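Paenibacillus xanthan lyase (Paenibacillus, PDB 6F2P) removes the terminal mannose from the side chains of xanthan, probably by β-elimination as a family 8 polysaccharide lyase. Local coordinates at residues S385-R390 with T407-T412; S452-A457 with G470-T475; D214-Q219 with S368-A373. All coordinates share one frame; numbering follows the deposited sequence.

Following the chain from its N terminus, interaction 3 comes first: 214-219, in the family's α-helical domain, meets 368-373 in the super-sandwich domain and closes a long, largely helical excursion. The other two contacts are local. Interaction 1 closes an irregular loop of 16 residues between 385-390 and 407-412. Interaction 2 brings 452-457 against 470-475 and closes a short segment made mostly of a β-hairpin. The three follow in series, none nesting or crossing, yet they adjoin in space. D371 of interaction 3 pairs with R390 and S388 of interaction 1, while the backbones of S388 and S452 and the pair R390 and S455 tie interaction 1 to interaction 2.

Interaction 1: residues S385-R390 with T407-T412; sequences SMFSSR and TGDGMT
S385 and M411 join their backbones as an antiparallel, hydrogen-bonded pair. S385 N gives a straight bond of 2.9 Å to M411 O, at 162° at the hydrogen, whereas the return bond from M411 N to S385 O is bent and weak. A third bond comes from a side chain: S385 OG lies 2.9 Å from T407 O and donates to it in the carbonyl plane, on a lone pair. With OG anti to the backbone N (chi1 177°), this short hydroxyl reaches the turn ahead of the strand, so serine fits a buried place where a small side chain can give a backbone oxygen its proton. G410 and M411 together face S385, forming a G1 β-bulge where strand 411-415 joins strand 380-385 at one border of a four-stranded antiparallel sheet. G410 has a positive phi, a conformation easy for glycine. D409 before it centres an inverse gamma turn. The F387 ring turns its CD1 edge to G408 O; a side chain at G408 would come up against CD1, so glycine suits the place. Its CE1 is 3.7 Å from D409 OD1, the ring and carboxylate lying side by side with planes 26° apart. That carboxylate is bound by H406 and Q446.

Interaction 2: residues S452-A457 with G470-T475; sequences SDKSWA and GMELHT
W456 and A457 meet G470, M471 and E472 in a partly buried β contact at the border of the nine-stranded sheet of the super-sandwich domain, where a loop runs along strand 466-474 before becoming the outermost strand 457-462. W456 O accepts from E472 N at 3.0 Å, nearly straight at 168°, and A457 faces M471 as an antiparallel non-hydrogen-bonded pair. G470 has no side chain, which lets the W456 ring bring its CZ3 edge up to G470 O; the indole NE1 is bound by F661 O. Three waters also bridge loop and strand: one joins S452 OG and E472 O, a second D453 N and H474 O, a third W456 N and E472 OE1. S452 OG also accepts from K454 N, an ST turn at S452-K454, while W456 centres an inverse gamma turn that leads into the strand. Side chains add to these bridges. H474 ND1 donates to D453 OD1 at 2.6 Å, within the ring plane but 30° out of the carboxylate plane, on its syn side. K454 bends at chi2 (-62°) and lays its methylenes across E472, CD to CD 3.7 Å. Long chains suit this partly exposed place, for the methylenes pack and the charged ends can still approach each other: K454 NZ and E472 OE2 form a long salt bridge of 3.8 Å.

Interaction 3: residues D214-Q219 with S368-A373; sequences DGSFVQ and SGMDRA
D214 OD1 is gripped by two donors from S216: the backbone N at 2.8 Å, nearly along the C-O axis, and OG at 2.7 Å, on the syn side but tilted out of the carboxylate plane. The first of these bonds makes an Asx turn, and the pair fixes the rotation of the carboxylate. Its other oxygen can then reach across the contact, where G369 N donates to D214 OD2 at 2.8 Å, again on the syn side and 18° out of the carboxylate plane. The bond is bent, with 130° at the hydrogen. Aspartate suits this place because one oxygen serves its own turn while the other receives the facing backbone. G215, inside the turn, has a phi of 106°; at its backbone angles a CB would be jammed against the carbonyl of D214, which calls for glycine. At G369 a side chain would collide with S216 OG and crowd D214 OD2, so glycine lets the two backbones come close. The second half of the contact is mainly apolar. M370 runs out extended beyond CG, its CG 3.4 Å from S216 OG and its sulfur beside the backbone of S216 and F217. F217 N makes a weak bond of 3.6 Å to M370 SD, its stronger partner being N226 OD1. V218 and M370 run alongside with their ends pointing opposite ways, CG2 to CB 4.1 Å, and the same methyl rests on G369 O. Slender, flexible methionine can thread along the backbone, and branched valine offers it a methyl. S368 OG bonds to G742 O. Just beyond, D371 and R372 face F367 in a G1 β-bulge. The whole is an interdomain seam of the family 8 lyase architecture, joining a turn of the α-helical domain to the connection between strands 363-367 and 372-377 of the super-sandwich domain.

Interaction 1: residues S385-R390 with T407-T412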
loop_
_atom_site.group_PDB
_atom_site.type_symbol
_atom_site.label_atom_id
_atom_site.label_comp_id
_atom_site.label_asym_id
_atom_site.label_seq_id
_atom_site.Cartn_x
_atom_site.Cartn_y
_atom_site.Cartn_z
ATOM N N SER A 385 -6.813 -0.444 9.908
ATOM C CA SER A 385 -7.754 -0.269 8.804
ATOM C C SER A 385 -7.849 1.172 8.308
ATOM O O SER A 385 -8.345 2.058 9.008
ATOM C CB SER A 385 -9.139 -0.768 9.204
ATOM O OG SER A 385 -10.068 -0.528 8.164
ATOM N N MET A 386 -7.392 1.396 7.085
ATOM C CA MET A 386 -7.345 2.734 6.531
ATOM C C MET A 386 -8.119 2.806 5.222
ATOM O O MET A 386 -8.582 1.788 4.702
ATOM C CB MET A 386 -5.891 3.124 6.256
ATOM C CG MET A 386 -4.985 3.047 7.461
ATOM S SD MET A 386 -3.242 3.246 7.041
ATOM C CE MET A 386 -2.833 1.613 6.408
ATOM N N PHE A 387 -8.249 4.016 4.689
ATOM C CA PHE A 387 -8.686 4.185 3.314
ATOM C C PHE A 387 -8.060 5.427 2.694
ATOM O O PHE A 387 -7.517 6.277 3.396
ATOM C CB PHE A 387 -10.219 4.133 3.177
ATOM C CG PHE A 387 -10.926 5.433 3.459
ATOM C CD1 PHE A 387 -11.189 5.834 4.759
ATOM C CD2 PHE A 387 -11.388 6.220 2.417
ATOM C CE1 PHE A 387 -11.867 7.023 5.017
ATOM C CE2 PHE A 387 -12.072 7.403 2.669
ATOM C CZ PHE A 387 -12.309 7.800 3.972
ATOM N N SER A 388 -8.101 5.500 1.371
ATOM C CA SER A 388 -7.403 6.545 0.645
ATOM C C SER A 388 -8.188 6.879 -0.603
ATOM O O SER A 388 -9.363 6.547 -0.711
ATOM C CB SER A 388 -6.018 6.052 0.237
ATOM O OG SER A 388 -6.118 4.921 -0.616
ATOM N N SER A 389 -7.529 7.516 -1.559
ATOM C CA SER A 389 -8.146 7.769 -2.846
ATOM C C SER A 389 -8.108 6.514 -3.716
ATOM O O SER A 389 -8.593 6.527 -4.849
ATOM C CB SER A 389 -7.432 8.910 -3.555
ATOM O OG SER A 389 -6.088 8.555 -3.815
ATOM N N ARG A 390 -7.526 5.439 -3.189
ATOM C CA ARG A 390 -7.465 4.168 -3.908
ATOM C C ARG A 390 -8.425 3.118 -3.337
ATOM O O ARG A 390 -8.859 2.203 -4.044
ATOM C CB ARG A 390 -6.056 3.595 -3.859
ATOM C CG ARG A 390 -4.973 4.485 -4.401
ATOM C CD ARG A 390 -3.621 3.841 -4.143
ATOM N NE ARG A 390 -3.412 3.595 -2.718
ATOM C CZ ARG A 390 -2.861 4.465 -1.875
ATOM N NH1 ARG A 390 -2.447 5.654 -2.302
ATOM N NH2 ARG A 390 -2.725 4.139 -0.598
ATOM N N THR A 407 -15.564 2.361 9.947
ATOM C CA THR A 407 -14.742 1.151 9.993
ATOM C C THR A 407 -13.415 1.263 9.223
ATOM O O THR A 407 -12.548 0.396 9.350
ATOM C CB THR A 407 -15.519 -0.110 9.522
ATOM O OG1 THR A 407 -16.085 0.116 8.225
ATOM C CG2 THR A 407 -16.626 -0.460 10.500
ATOM N N GLY A 408 -13.264 2.325 8.433
ATOM C CA GLY A 408 -12.035 2.574 7.694
ATOM C C GLY A 408 -11.344 3.874 8.100
ATOM O O GLY A 408 -10.417 4.332 7.434
ATOM N N ASP A 409 -11.785 4.467 9.205
ATOM C CA ASP A 409 -11.319 5.793 9.601
ATOM C C ASP A 409 -10.051 5.713 10.440
ATOM O O ASP A 409 -9.937 6.362 11.481
ATOM C CB ASP A 409 -12.412 6.520 10.386
ATOM C CG ASP A 409 -13.495 7.087 9.495
ATOM O OD1 ASP A 409 -13.544 6.729 8.294
ATOM O OD2 ASP A 409 -14.306 7.893 10.001
ATOM N N GLY A 410 -9.091 4.923 9.978
ATOM C CA GLY A 410 -7.917 4.651 10.773
ATOM C C GLY A 410 -8.324 3.880 12.014
ATOM O O GLY A 410 -7.930 4.219 13.127
ATOM N N MET A 411 -9.123 2.837 11.824
ATOM C CA MET A 411 -9.569 2.016 12.938
ATOM C C MET A 411 -8.489 1.028 13.329
ATOM O O MET A 411 -7.792 0.495 12.473
ATOM C CB MET A 411 -10.842 1.258 12.570
ATOM C CG MET A 411 -11.446 0.464 13.712
ATOM S SD MET A 411 -12.863 -0.494 13.149
ATOM C CE MET A 411 -13.193 -1.479 14.618
ATOM N N THR A 412 -8.358 0.779 14.625
ATOM C CA THR A 412 -7.376 -0.177 15.110
ATOM C C THR A 412 -8.046 -1.368 15.788
ATOM O O THR A 412 -8.975 -1.207 16.585
ATOM C CB THR A 412 -6.389 0.487 16.088
ATOM O OG1 THR A 412 -7.092 0.936 17.252
ATOM C CG2 THR A 412 -5.750 1.677 15.434
#

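Interaction 2: residues S452-A457 with G470-T475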
loop_
_atom_site.group_PDB
_atom_site.type_symbol
_atom_site.label_atom_id
_atom_site.label_comp_id
_atom_site.label_asym_id
_atom_site.label_seq_id
_atom_site.Cartn_x
_atom_site.Cartn_y
_atom_site.Cartn_z
ATOM N N SER A 452 -11.426 8.711 -0.322
ATOM C CA SER A 452 -11.084 10.066 0.110
ATOM C C SER A 452 -10.412 10.794 -1.038
ATOM O O SER A 452 -10.156 10.209 -2.096
ATOM C CB SER A 452 -10.149 10.051 1.326
ATOM O OG SER A 452 -8.816 9.700 0.970
ATOM N N ASP A 453 -10.129 12.073 -0.837
ATOM C CA ASP A 453 -9.337 12.810 -1.808
ATOM C C ASP A 453 -7.864 12.853 -1.365
ATOM O O ASP A 453 -7.084 13.693 -1.835
ATOM C CB ASP A 453 -9.910 14.216 -2.011
ATOM C CG ASP A 453 -9.895 15.048 -0.737
ATOM O OD1 ASP A 453 -9.666 14.496 0.363
ATOM O OD2 ASP A 453 -10.119 16.269 -0.836
ATOM N N LYS A 454 -7.494 11.943 -0.457
ATOM C CA LYS A 454 -6.119 11.854 0.049
ATOM C C LYS A 454 -5.454 10.533 -0.342
ATOM O O LYS A 454 -6.008 9.458 -0.126
ATOM C CB LYS A 454 -6.075 12.012 1.577
ATOM C CG LYS A 454 -6.705 13.284 2.124
ATOM C CD LYS A 454 -6.013 14.538 1.640
ATOM C CE LYS A 454 -6.602 15.777 2.304
ATOM N NZ LYS A 454 -5.980 17.044 1.800
ATOM N N SER A 455 -4.255 10.623 -0.904
ATOM C CA SER A 455 -3.530 9.452 -1.382
ATOM C C SER A 455 -2.550 8.894 -0.354
ATOM O O SER A 455 -2.061 7.772 -0.502
ATOM C CB SER A 455 -2.762 9.806 -2.650
ATOM O OG SER A 455 -1.916 10.920 -2.412
ATOM N N TRP A 456 -2.252 9.681 0.675
ATOM C CA TRP A 456 -1.275 9.279 1.676
ATOM C C TRP A 456 -1.897 8.260 2.616
ATOM O O TRP A 456 -2.458 8.605 3.653
ATOM C CB TRP A 456 -0.797 10.495 2.476
ATOM C CG TRP A 456 0.633 10.457 2.999
ATOM C CD1 TRP A 456 1.601 11.392 2.764
ATOM C CD2 TRP A 456 1.238 9.465 3.859
ATOM N NE1 TRP A 456 2.767 11.049 3.410
ATOM C CE2 TRP A 456 2.574 9.874 4.089
ATOM C CE3 TRP A 456 0.783 8.281 4.452
ATOM C CZ2 TRP A 456 3.461 9.140 4.883
ATOM C CZ3 TRP A 456 1.666 7.548 5.243
ATOM C CH2 TRP A 456 2.993 7.983 5.451
ATOM N N ALA A 457 -1.800 6.994 2.244
ATOM C CA ALA A 457 -2.142 5.918 3.153
ATOM C C ALA A 457 -1.197 4.761 2.870
ATOM O O ALA A 457 -1.041 4.341 1.727
ATOM C CB ALA A 457 -3.579 5.496 2.969
ATOM N N GLY A 470 0.747 5.268 8.234
ATOM C CA GLY A 470 0.111 6.556 8.343
ATOM C C GLY A 470 -1.071 6.695 7.418
ATOM O O GLY A 470 -1.168 6.024 6.382
ATOM N N MET A 471 -1.971 7.593 7.802
ATOM C CA MET A 471 -3.142 7.908 7.011
ATOM C C MET A 471 -3.457 9.382 7.154
ATOM O O MET A 471 -3.624 9.880 8.269
ATOM C CB MET A 471 -4.328 7.094 7.519
ATOM C CG MET A 471 -5.654 7.451 6.895
ATOM S SD MET A 471 -6.970 6.390 7.522
ATOM C CE MET A 471 -8.388 7.129 6.702
ATOM N N GLU A 472 -3.522 10.090 6.035
ATOM C CA GLU A 472 -4.139 11.406 6.044
ATOM C C GLU A 472 -5.651 11.227 5.897
ATOM O O GLU A 472 -6.168 10.971 4.806
ATOM C CB GLU A 472 -3.585 12.304 4.943
ATOM C CG GLU A 472 -4.118 13.727 5.017
ATOM C CD GLU A 472 -3.338 14.692 4.144
ATOM O OE1 GLU A 472 -2.642 14.226 3.217
ATOM O OE2 GLU A 472 -3.417 15.916 4.387
ATOM N N LEU A 473 -6.351 11.327 7.017
ATOM C CA LEU A 473 -7.792 11.203 7.018
ATOM C C LEU A 473 -8.434 12.432 6.403
ATOM O O LEU A 473 -8.008 13.553 6.653
ATOM C CB LEU A 473 -8.294 11.037 8.451
ATOM C CG LEU A 473 -9.810 11.146 8.618
ATOM C CD1 LEU A 473 -10.511 10.028 7.856
ATOM C CD2 LEU A 473 -10.202 11.118 10.088
ATOM N N HIS A 474 -9.445 12.213 5.576
ATOM C CA HIS A 474 -10.374 13.271 5.213
ATOM C C HIS A 474 -11.749 12.653 5.043
ATOM O O HIS A 474 -12.062 12.118 3.978
ATOM C CB HIS A 474 -9.971 13.960 3.919
ATOM C CG HIS A 474 -10.885 15.088 3.547
ATOM N ND1 HIS A 474 -10.943 15.610 2.270
ATOM C CD2 HIS A 474 -11.776 15.789 4.284
ATOM C CE1 HIS A 474 -11.836 16.586 2.242
ATOM N NE2 HIS A 474 -12.359 16.713 3.447
ATOM N N THR A 475 -12.546 12.710 6.106
ATOM C CA THR A 475 -13.892 12.150 6.121
ATOM C C THR A 475 -14.681 12.613 4.906
ATOM O O THR A 475 -14.697 13.806 4.596
ATOM C CB THR A 475 -14.637 12.570 7.403
ATOM O OG1 THR A 475 -13.787 12.357 8.540
ATOM C CG2 THR A 475 -15.908 11.753 7.574
HETATM O O HOH W 1 -7.530 8.722 3.343
HETATM O O HOH W 2 -12.065 12.905 1.194
HETATM O O HOH W 3 -2.595 12.580 0.853
#

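Interaction 3: residues D214-Q219 with S368-A373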
loop_
_atom_site.group_PDB
_atom_site.type_symbol
_atom_site.label_atom_id
_atom_site.label_comp_id
_atom_site.label_asym_id
_atom_site.label_seq_id
_atom_site.Cartn_x
_atom_site.Cartn_y
_atom_site.Cartn_z
ATOM N N ASP A 214 1.442 -8.539 -2.599
ATOM C CA ASP A 214 1.711 -8.099 -1.229
ATOM C C ASP A 214 0.772 -8.758 -0.219
ATOM O O ASP A 214 0.888 -8.538 0.980
ATOM C CB ASP A 214 1.711 -6.556 -1.093
ATOM C CG ASP A 214 0.327 -5.921 -1.315
ATOM O OD1 ASP A 214 -0.699 -6.637 -1.256
ATOM O OD2 ASP A 214 0.269 -4.687 -1.539
ATOM N N GLY A 215 -0.164 -9.558 -0.716
ATOM C CA GLY A 215 -1.076 -10.281 0.151
ATOM C C GLY A 215 -2.482 -9.715 0.164
ATOM O O GLY A 215 -3.387 -10.342 0.705
ATOM N N SER A 216 -2.658 -8.529 -0.418
ATOM C CA SER A 216 -3.965 -7.885 -0.479
ATOM C C SER A 216 -4.932 -8.677 -1.346
ATOM O O SER A 216 -4.524 -9.328 -2.311
ATOM C CB SER A 216 -3.847 -6.483 -1.083
ATOM O OG SER A 216 -3.024 -5.639 -0.306
ATOM N N PHE A 217 -6.213 -8.613 -0.995
ATOM C CA PHE A 217 -7.281 -8.986 -1.911
ATOM C C PHE A 217 -8.266 -7.838 -2.008
ATOM O O PHE A 217 -8.737 -7.324 -0.997
ATOM C CB PHE A 217 -8.014 -10.241 -1.458
ATOM C CG PHE A 217 -9.117 -10.659 -2.392
ATOM C CD1 PHE A 217 -8.856 -11.501 -3.458
ATOM C CD2 PHE A 217 -10.410 -10.199 -2.212
ATOM C CE1 PHE A 217 -9.861 -11.875 -4.322
ATOM C CE2 PHE A 217 -11.421 -10.572 -3.078
ATOM C CZ PHE A 217 -11.143 -11.411 -4.132
ATOM N N VAL A 218 -8.584 -7.446 -3.233
ATOM C CA VAL A 218 -9.544 -6.384 -3.466
ATOM C C VAL A 218 -10.693 -6.900 -4.312
ATOM O O VAL A 218 -10.483 -7.623 -5.278
ATOM C CB VAL A 218 -8.883 -5.193 -4.183
ATOM C CG1 VAL A 218 -9.927 -4.211 -4.705
ATOM C CG2 VAL A 218 -7.908 -4.508 -3.252
ATOM N N GLN A 219 -11.911 -6.530 -3.944
ATOM C CA GLN A 219 -13.080 -6.880 -4.734
ATOM C C GLN A 219 -14.007 -5.673 -4.722
ATOM O O GLN A 219 -13.863 -4.789 -3.873
ATOM C CB GLN A 219 -13.758 -8.135 -4.176
ATOM C CG GLN A 219 -14.870 -8.696 -5.051
ATOM C CD GLN A 219 -14.441 -8.961 -6.491
ATOM O OE1 GLN A 219 -14.866 -8.256 -7.406
ATOM N NE2 GLN A 219 -13.620 -9.993 -6.698
ATOM N N SER A 368 -0.219 -2.874 1.148
ATOM C CA SER A 368 -0.332 -1.612 0.432
ATOM C C SER A 368 -1.416 -1.608 -0.642
ATOM O O SER A 368 -1.916 -0.550 -1.024
ATOM C CB SER A 368 1.015 -1.272 -0.200
ATOM O OG SER A 368 1.966 -0.987 0.807
ATOM N N GLY A 369 -1.763 -2.789 -1.142
ATOM C CA GLY A 369 -2.771 -2.906 -2.179
ATOM C C GLY A 369 -4.199 -2.698 -1.691
ATOM O O GLY A 369 -5.109 -2.505 -2.496
ATOM N N MET A 370 -4.401 -2.731 -0.377
ATOM C CA MET A 370 -5.733 -2.542 0.174
ATOM C C MET A 370 -5.748 -1.673 1.430
ATOM O O MET A 370 -6.669 -1.768 2.246
ATOM C CB MET A 370 -6.379 -3.893 0.467
ATOM C CG MET A 370 -5.686 -4.661 1.562
ATOM S SD MET A 370 -6.393 -6.300 1.731
ATOM C CE MET A 370 -5.429 -6.948 3.081
ATOM N N ASP A 371 -4.736 -0.824 1.579
ATOM C CA ASP A 371 -4.634 0.072 2.733
ATOM C C ASP A 371 -4.855 -0.625 4.080
ATOM O O ASP A 371 -5.687 -0.191 4.878
ATOM C CB ASP A 371 -5.594 1.257 2.584
ATOM C CG ASP A 371 -5.235 2.162 1.406
ATOM O OD1 ASP A 371 -4.104 2.042 0.867
ATOM O OD2 ASP A 371 -6.093 2.999 1.028
ATOM N N ARG A 372 -4.120 -1.709 4.318
ATOM C CA ARG A 372 -4.223 -2.443 5.578
ATOM C C ARG A 372 -2.839 -2.776 6.108
ATOM O O ARG A 372 -1.862 -2.798 5.358
ATOM C CB ARG A 372 -5.020 -3.737 5.403
ATOM C CG ARG A 372 -6.468 -3.537 5.006
ATOM C CD ARG A 372 -7.279 -2.951 6.151
ATOM N NE ARG A 372 -8.722 -3.032 5.910
ATOM C CZ ARG A 372 -9.453 -2.056 5.381
ATOM N NH1 ARG A 372 -8.885 -0.903 5.031
ATOM N NH2 ARG A 372 -10.757 -2.231 5.203
ATOM N N ALA A 373 -2.759 -3.047 7.403
ATOM C CA ALA A 373 -1.495 -3.432 8.022
ATOM C C ALA A 373 -1.762 -4.382 9.186
ATOM O O ALA A 373 -2.803 -4.293 9.855
ATOM C CB ALA A 373 -0.735 -2.204 8.498
#